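RNA-directed RNA polymerase (Infectious pancreatic necrosis virus, PDB 3ZED) catalyses RNA-directed RNA synthesis from ribonucleoside triphosphates to copy the viral genome, and probably occurs both free and covalently attached to the genomic RNA. Local coordinates at residues Ala173-Pro187 with Leu403-Met415. Residues are numbered along the deposited sequence; the frame is centred on the assembly and turned at random.
Sequences AMKGVATGRNPNKTP and LEKGEANCTPQHM. With K (potassium ion), chain K.
Pro-187 lays its CD over the centre of the His-414 ring, 4.0 Å from the centroid, a CH-pi contact on one face. At the ring's edge, a water bound to His-414 NE2 donates to Lys-185 O. His-414 ND1 accepts from Thr-411 N, which stands slightly out of the ring plane; Thr-411 OG1 in turn takes His-414 N, closing a capping box at the start of helix 412-426. In a salt bridge, Arg-181 NH2 reaches Glu-404 OE1 at 2.8 Å near the guanidinium edge, on the syn side but tilted from both planes, which are turned 37° apart. A second water, in the guanidinium plane, links Arg-181 NE to Glu-404 OE2, and Glu-508 also pairs with NH2.

Between these ends sits Asn-184, whose amide works both ways. ND2 gives a nearly straight bond (164°) to Ala-408 O, 2.9 Å away and in the carbonyl plane, while OD1 turns to the potassium ion. Asn-409 OD1 binds the same ion at 2.8 Å; its ND2 is tied to Glu-404 O and Gly-406 O, which fixes the amide's rotation. Beside the ion, Val-177 wedges against the loop: with CG1 anti to its backbone N (chi1 166°), that methyl packs 3.7 Å from Ala-408 CB, and CG2 lies on Lys-405 CD. Val-177 O, Asn-182 O, Gly-512 O and Asn-514 OD1 complete an all-oxygen, six-ligand potassium site, tying helix 164-179 and its following loop to the loop after strand 397-403 and the lead-in to strand 515-521, in the polymerase palm.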
loop_
_atom_site.group_PDB
_atom_site.type_symbol
_atom_site.label_atom_id
_atom_site.label_comp_id
_atom_site.label_asym_id
_atom_site.label_seq_id
_atom_site.Cartn_x
_atom_site.Cartn_y
_atom_site.Cartn_z
ATOM N N ALA B 173 -10.790 -8.740 -15.324
ATOM C CA ALA B 173 -10.668 -9.559 -14.113
ATOM C C ALA B 173 -11.085 -8.741 -12.850
ATOM O O ALA B 173 -11.829 -9.263 -12.010
ATOM C CB ALA B 173 -9.249 -10.075 -13.971
ATOM N N MET B 174 -10.672 -7.447 -12.766
ATOM C CA MET B 174 -11.041 -6.538 -11.657
ATOM C C MET B 174 -12.553 -6.327 -11.636
ATOM O O MET B 174 -13.155 -6.460 -10.570
ATOM C CB MET B 174 -10.305 -5.184 -11.733
ATOM C CG MET B 174 -8.793 -5.319 -11.684
ATOM S SD MET B 174 -8.097 -6.153 -10.183
ATOM C CE MET B 174 -7.913 -4.750 -9.087
ATOM N N LYS B 175 -13.170 -6.038 -12.814
ATOM C CA LYS B 175 -14.618 -5.873 -12.946
ATOM C C LYS B 175 -15.334 -7.166 -12.518
ATOM O O LYS B 175 -16.364 -7.092 -11.853
ATOM C CB LYS B 175 -14.991 -5.472 -14.389
ATOM C CG LYS B 175 -16.498 -5.381 -14.628
ATOM C CD LYS B 175 -16.836 -4.941 -16.040
ATOM C CE LYS B 175 -18.331 -4.906 -16.288
ATOM N NZ LYS B 175 -18.850 -6.242 -16.669
ATOM N N GLY B 176 -14.781 -8.319 -12.895
ATOM C CA GLY B 176 -15.296 -9.638 -12.535
ATOM C C GLY B 176 -15.359 -9.866 -11.036
ATOM O O GLY B 176 -16.366 -10.375 -10.534
ATOM N N VAL B 177 -14.304 -9.449 -10.301
ATOM C CA VAL B 177 -14.259 -9.534 -8.819
ATOM C C VAL B 177 -15.313 -8.562 -8.208
ATOM O O VAL B 177 -16.068 -8.947 -7.310
ATOM C CB VAL B 177 -12.819 -9.292 -8.245
ATOM C CG1 VAL B 177 -12.844 -9.038 -6.738
ATOM C CG2 VAL B 177 -11.888 -10.455 -8.570
ATOM N N ALA B 178 -15.401 -7.336 -8.743
ATOM C CA ALA B 178 -16.329 -6.316 -8.260
ATOM C C ALA B 178 -17.799 -6.619 -8.543
ATOM O O ALA B 178 -18.640 -6.269 -7.709
ATOM C CB ALA B 178 -15.984 -4.960 -8.867
ATOM N N THR B 179 -18.133 -7.178 -9.735
ATOM C CA THR B 179 -19.534 -7.303 -10.162
ATOM C C THR B 179 -19.966 -8.706 -10.650
ATOM O O THR B 179 -21.139 -8.890 -10.963
ATOM C CB THR B 179 -19.804 -6.291 -11.326
ATOM O OG1 THR B 179 -19.070 -6.704 -12.482
ATOM C CG2 THR B 179 -19.427 -4.841 -10.977
ATOM N N GLY B 180 -19.039 -9.649 -10.734
ATOM C CA GLY B 180 -19.314 -10.974 -11.290
ATOM C C GLY B 180 -19.954 -11.995 -10.383
ATOM O O GLY B 180 -21.073 -11.798 -9.938
ATOM N N ARG B 181 -19.243 -13.092 -10.106
ATOM C CA ARG B 181 -19.743 -14.208 -9.289
ATOM C C ARG B 181 -20.122 -13.781 -7.859
ATOM O O ARG B 181 -21.050 -14.348 -7.277
ATOM C CB ARG B 181 -18.699 -15.342 -9.238
ATOM C CG ARG B 181 -17.367 -14.992 -8.554
ATOM C CD ARG B 181 -16.520 -16.250 -8.416
ATOM N NE ARG B 181 -15.278 -16.029 -7.684
ATOM C CZ ARG B 181 -15.143 -16.151 -6.365
ATOM N NH1 ARG B 181 -16.184 -16.479 -5.613
ATOM N NH2 ARG B 181 -13.972 -15.924 -5.789
ATOM N N ASN B 182 -19.390 -12.801 -7.295
ATOM C CA ASN B 182 -19.598 -12.346 -5.933
ATOM C C ASN B 182 -19.533 -10.812 -5.900
ATOM O O ASN B 182 -18.500 -10.236 -5.537
ATOM C CB ASN B 182 -18.555 -13.018 -4.996
ATOM C CG ASN B 182 -18.768 -12.708 -3.537
ATOM O OD1 ASN B 182 -19.883 -12.750 -3.023
ATOM N ND2 ASN B 182 -17.708 -12.324 -2.855
ATOM N N PRO B 183 -20.640 -10.133 -6.304
ATOM C CA PRO B 183 -20.644 -8.659 -6.317
ATOM C C PRO B 183 -20.321 -8.030 -4.969
ATOM O O PRO B 183 -20.695 -8.552 -3.917
ATOM C CB PRO B 183 -22.086 -8.317 -6.740
ATOM C CG PRO B 183 -22.550 -9.512 -7.499
ATOM C CD PRO B 183 -21.950 -10.667 -6.750
ATOM N N ASN B 184 -19.623 -6.889 -5.016
ATOM C CA ASN B 184 -19.216 -6.127 -3.839
ATOM C C ASN B 184 -20.392 -5.755 -2.987
ATOM O O ASN B 184 -21.492 -5.545 -3.499
ATOM C CB ASN B 184 -18.473 -4.860 -4.250
ATOM C CG ASN B 184 -17.129 -5.107 -4.858
ATOM O OD1 ASN B 184 -16.595 -6.219 -4.809
ATOM N ND2 ASN B 184 -16.574 -4.084 -5.474
ATOM N N LYS B 185 -20.164 -5.676 -1.676
ATOM C CA LYS B 185 -21.189 -5.235 -0.726
ATOM C C LYS B 185 -20.631 -4.132 0.141
ATOM O O LYS B 185 -19.487 -4.206 0.582
ATOM C CB LYS B 185 -21.688 -6.389 0.149
ATOM C CG LYS B 185 -22.514 -7.415 -0.603
ATOM C CD LYS B 185 -22.883 -8.570 0.270
ATOM C CE LYS B 185 -23.798 -9.497 -0.505
ATOM N NZ LYS B 185 -24.377 -10.521 0.379
ATOM N N THR B 186 -21.427 -3.119 0.401
ATOM C CA THR B 186 -21.014 -2.051 1.306
ATOM C C THR B 186 -21.027 -2.624 2.735
ATOM O O THR B 186 -21.820 -3.543 2.993
ATOM C CB THR B 186 -21.976 -0.842 1.195
ATOM O OG1 THR B 186 -23.292 -1.246 1.611
ATOM C CG2 THR B 186 -22.010 -0.240 -0.204
ATOM N N PRO B 187 -20.259 -2.061 3.695
ATOM C CA PRO B 187 -20.383 -2.527 5.097
ATOM C C PRO B 187 -21.838 -2.535 5.620
ATOM O O PRO B 187 -22.209 -3.452 6.361
ATOM C CB PRO B 187 -19.545 -1.509 5.866
ATOM C CG PRO B 187 -18.507 -1.062 4.872
ATOM C CD PRO B 187 -19.251 -0.984 3.569
ATOM N N LEU B 403 -7.134 -11.811 -0.020
ATOM C CA LEU B 403 -8.297 -11.309 -0.740
ATOM C C LEU B 403 -8.014 -11.493 -2.211
ATOM O O LEU B 403 -6.854 -11.393 -2.631
ATOM C CB LEU B 403 -8.596 -9.835 -0.412
ATOM C CG LEU B 403 -8.782 -9.456 1.069
ATOM C CD1 LEU B 403 -9.183 -8.002 1.196
ATOM C CD2 LEU B 403 -9.764 -10.397 1.792
ATOM N N GLU B 404 -9.032 -11.870 -2.980
ATOM C CA GLU B 404 -8.811 -12.093 -4.392
ATOM C C GLU B 404 -8.820 -10.742 -5.074
ATOM O O GLU B 404 -9.850 -10.079 -5.070
ATOM C CB GLU B 404 -9.862 -13.056 -4.972
ATOM C CG GLU B 404 -9.756 -13.212 -6.480
ATOM C CD GLU B 404 -10.799 -14.075 -7.163
ATOM O OE1 GLU B 404 -11.935 -14.183 -6.646
ATOM O OE2 GLU B 404 -10.484 -14.616 -8.246
ATOM N N LYS B 405 -7.656 -10.331 -5.625
ATOM C CA LYS B 405 -7.461 -9.054 -6.328
ATOM C C LYS B 405 -8.046 -7.963 -5.459
ATOM O O LYS B 405 -8.931 -7.239 -5.911
ATOM C CB LYS B 405 -8.122 -9.096 -7.735
ATOM C CG LYS B 405 -7.452 -10.088 -8.673
ATOM C CD LYS B 405 -8.283 -10.380 -9.905
ATOM C CE LYS B 405 -7.653 -11.475 -10.726
ATOM N NZ LYS B 405 -8.103 -12.830 -10.299
ATOM N N GLY B 406 -7.620 -7.963 -4.186
ATOM C CA GLY B 406 -8.096 -7.128 -3.080
ATOM C C GLY B 406 -8.874 -5.864 -3.389
ATOM O O GLY B 406 -10.064 -5.769 -3.077
ATOM N N GLU B 407 -8.171 -4.874 -3.972
ATOM C CA GLU B 407 -8.628 -3.532 -4.357
ATOM C C GLU B 407 -9.992 -3.517 -5.090
ATOM O O GLU B 407 -10.790 -2.608 -4.862
ATOM C CB GLU B 407 -7.569 -2.858 -5.254
ATOM C CG GLU B 407 -6.308 -2.417 -4.515
ATOM C CD GLU B 407 -5.165 -3.417 -4.428
ATOM O OE1 GLU B 407 -5.431 -4.637 -4.362
ATOM O OE2 GLU B 407 -3.992 -2.977 -4.414
ATOM N N ALA B 408 -10.262 -4.530 -5.938
ATOM C CA ALA B 408 -11.501 -4.650 -6.734
ATOM C C ALA B 408 -12.742 -4.879 -5.862
ATOM O O ALA B 408 -13.857 -4.616 -6.326
ATOM C CB ALA B 408 -11.364 -5.784 -7.757
ATOM N N ASN B 409 -12.565 -5.368 -4.613
ATOM C CA ASN B 409 -13.661 -5.637 -3.653
ATOM C C ASN B 409 -14.094 -4.368 -2.887
ATOM O O ASN B 409 -15.103 -4.376 -2.175
ATOM C CB ASN B 409 -13.231 -6.696 -2.639
ATOM C CG ASN B 409 -12.955 -8.048 -3.241
ATOM O OD1 ASN B 409 -13.854 -8.848 -3.498
ATOM N ND2 ASN B 409 -11.700 -8.355 -3.439
ATOM N N CYS B 410 -13.299 -3.301 -2.997
ATOM C CA CYS B 410 -13.549 -2.062 -2.270
ATOM C C CYS B 410 -14.690 -1.238 -2.859
ATOM O O CYS B 410 -14.751 -1.013 -4.066
ATOM C CB CYS B 410 -12.271 -1.241 -2.185
ATOM S SG CYS B 410 -12.306 0.054 -0.928
ATOM N N THR B 411 -15.616 -0.814 -1.986
ATOM C CA THR B 411 -16.697 0.098 -2.332
ATOM C C THR B 411 -16.302 1.487 -1.801
ATOM O O THR B 411 -15.548 1.549 -0.817
ATOM C CB THR B 411 -18.065 -0.334 -1.753
ATOM O OG1 THR B 411 -18.043 -0.165 -0.335
ATOM C CG2 THR B 411 -18.474 -1.754 -2.150
ATOM N N PRO B 412 -16.838 2.614 -2.347
ATOM C CA PRO B 412 -16.520 3.926 -1.753
ATOM C C PRO B 412 -16.876 3.958 -0.255
ATOM O O PRO B 412 -16.176 4.607 0.522
ATOM C CB PRO B 412 -17.371 4.899 -2.575
ATOM C CG PRO B 412 -17.557 4.192 -3.906
ATOM C CD PRO B 412 -17.735 2.752 -3.514
ATOM N N GLN B 413 -17.896 3.166 0.153
ATOM C CA GLN B 413 -18.388 3.042 1.528
ATOM C C GLN B 413 -17.371 2.381 2.460
ATOM O O GLN B 413 -17.355 2.712 3.642
ATOM C CB GLN B 413 -19.735 2.302 1.577
ATOM C CG GLN B 413 -20.927 3.175 1.070
ATOM C CD GLN B 413 -20.961 3.339 -0.449
ATOM O OE1 GLN B 413 -20.422 2.514 -1.209
ATOM N NE2 GLN B 413 -21.550 4.424 -0.929
ATOM N N HIS B 414 -16.513 1.482 1.946
ATOM C CA HIS B 414 -15.428 0.894 2.748
ATOM C C HIS B 414 -14.426 1.989 3.122
ATOM O O HIS B 414 -14.032 2.091 4.284
ATOM C CB HIS B 414 -14.708 -0.225 1.991
ATOM C CG HIS B 414 -15.455 -1.513 1.938
ATOM N ND1 HIS B 414 -16.102 -1.915 0.783
ATOM C CD2 HIS B 414 -15.606 -2.470 2.888
ATOM C CE1 HIS B 414 -16.636 -3.099 1.064
ATOM N NE2 HIS B 414 -16.361 -3.476 2.318
ATOM N N MET B 415 -14.045 2.835 2.137
ATOM C CA MET B 415 -13.106 3.930 2.393
ATOM C C MET B 415 -13.733 4.977 3.313
ATOM O O MET B 415 -13.037 5.538 4.155
ATOM C CB MET B 415 -12.633 4.572 1.083
ATOM C CG MET B 415 -11.648 5.688 1.308
ATOM S SD MET B 415 -10.764 6.095 -0.181
ATOM C CE MET B 415 -9.974 7.582 0.361
HETATM K K K K . -16.394 -8.953 -4.610
HETATM O O HOH W 1 -13.082 -15.256 -9.123
HETATM O O HOH W 2 -17.136 -1.363 -5.759
HETATM O O HOH W 3 -17.131 -5.946 -1.180
HETATM O O HOH W 4 -18.091 -5.642 2.780
#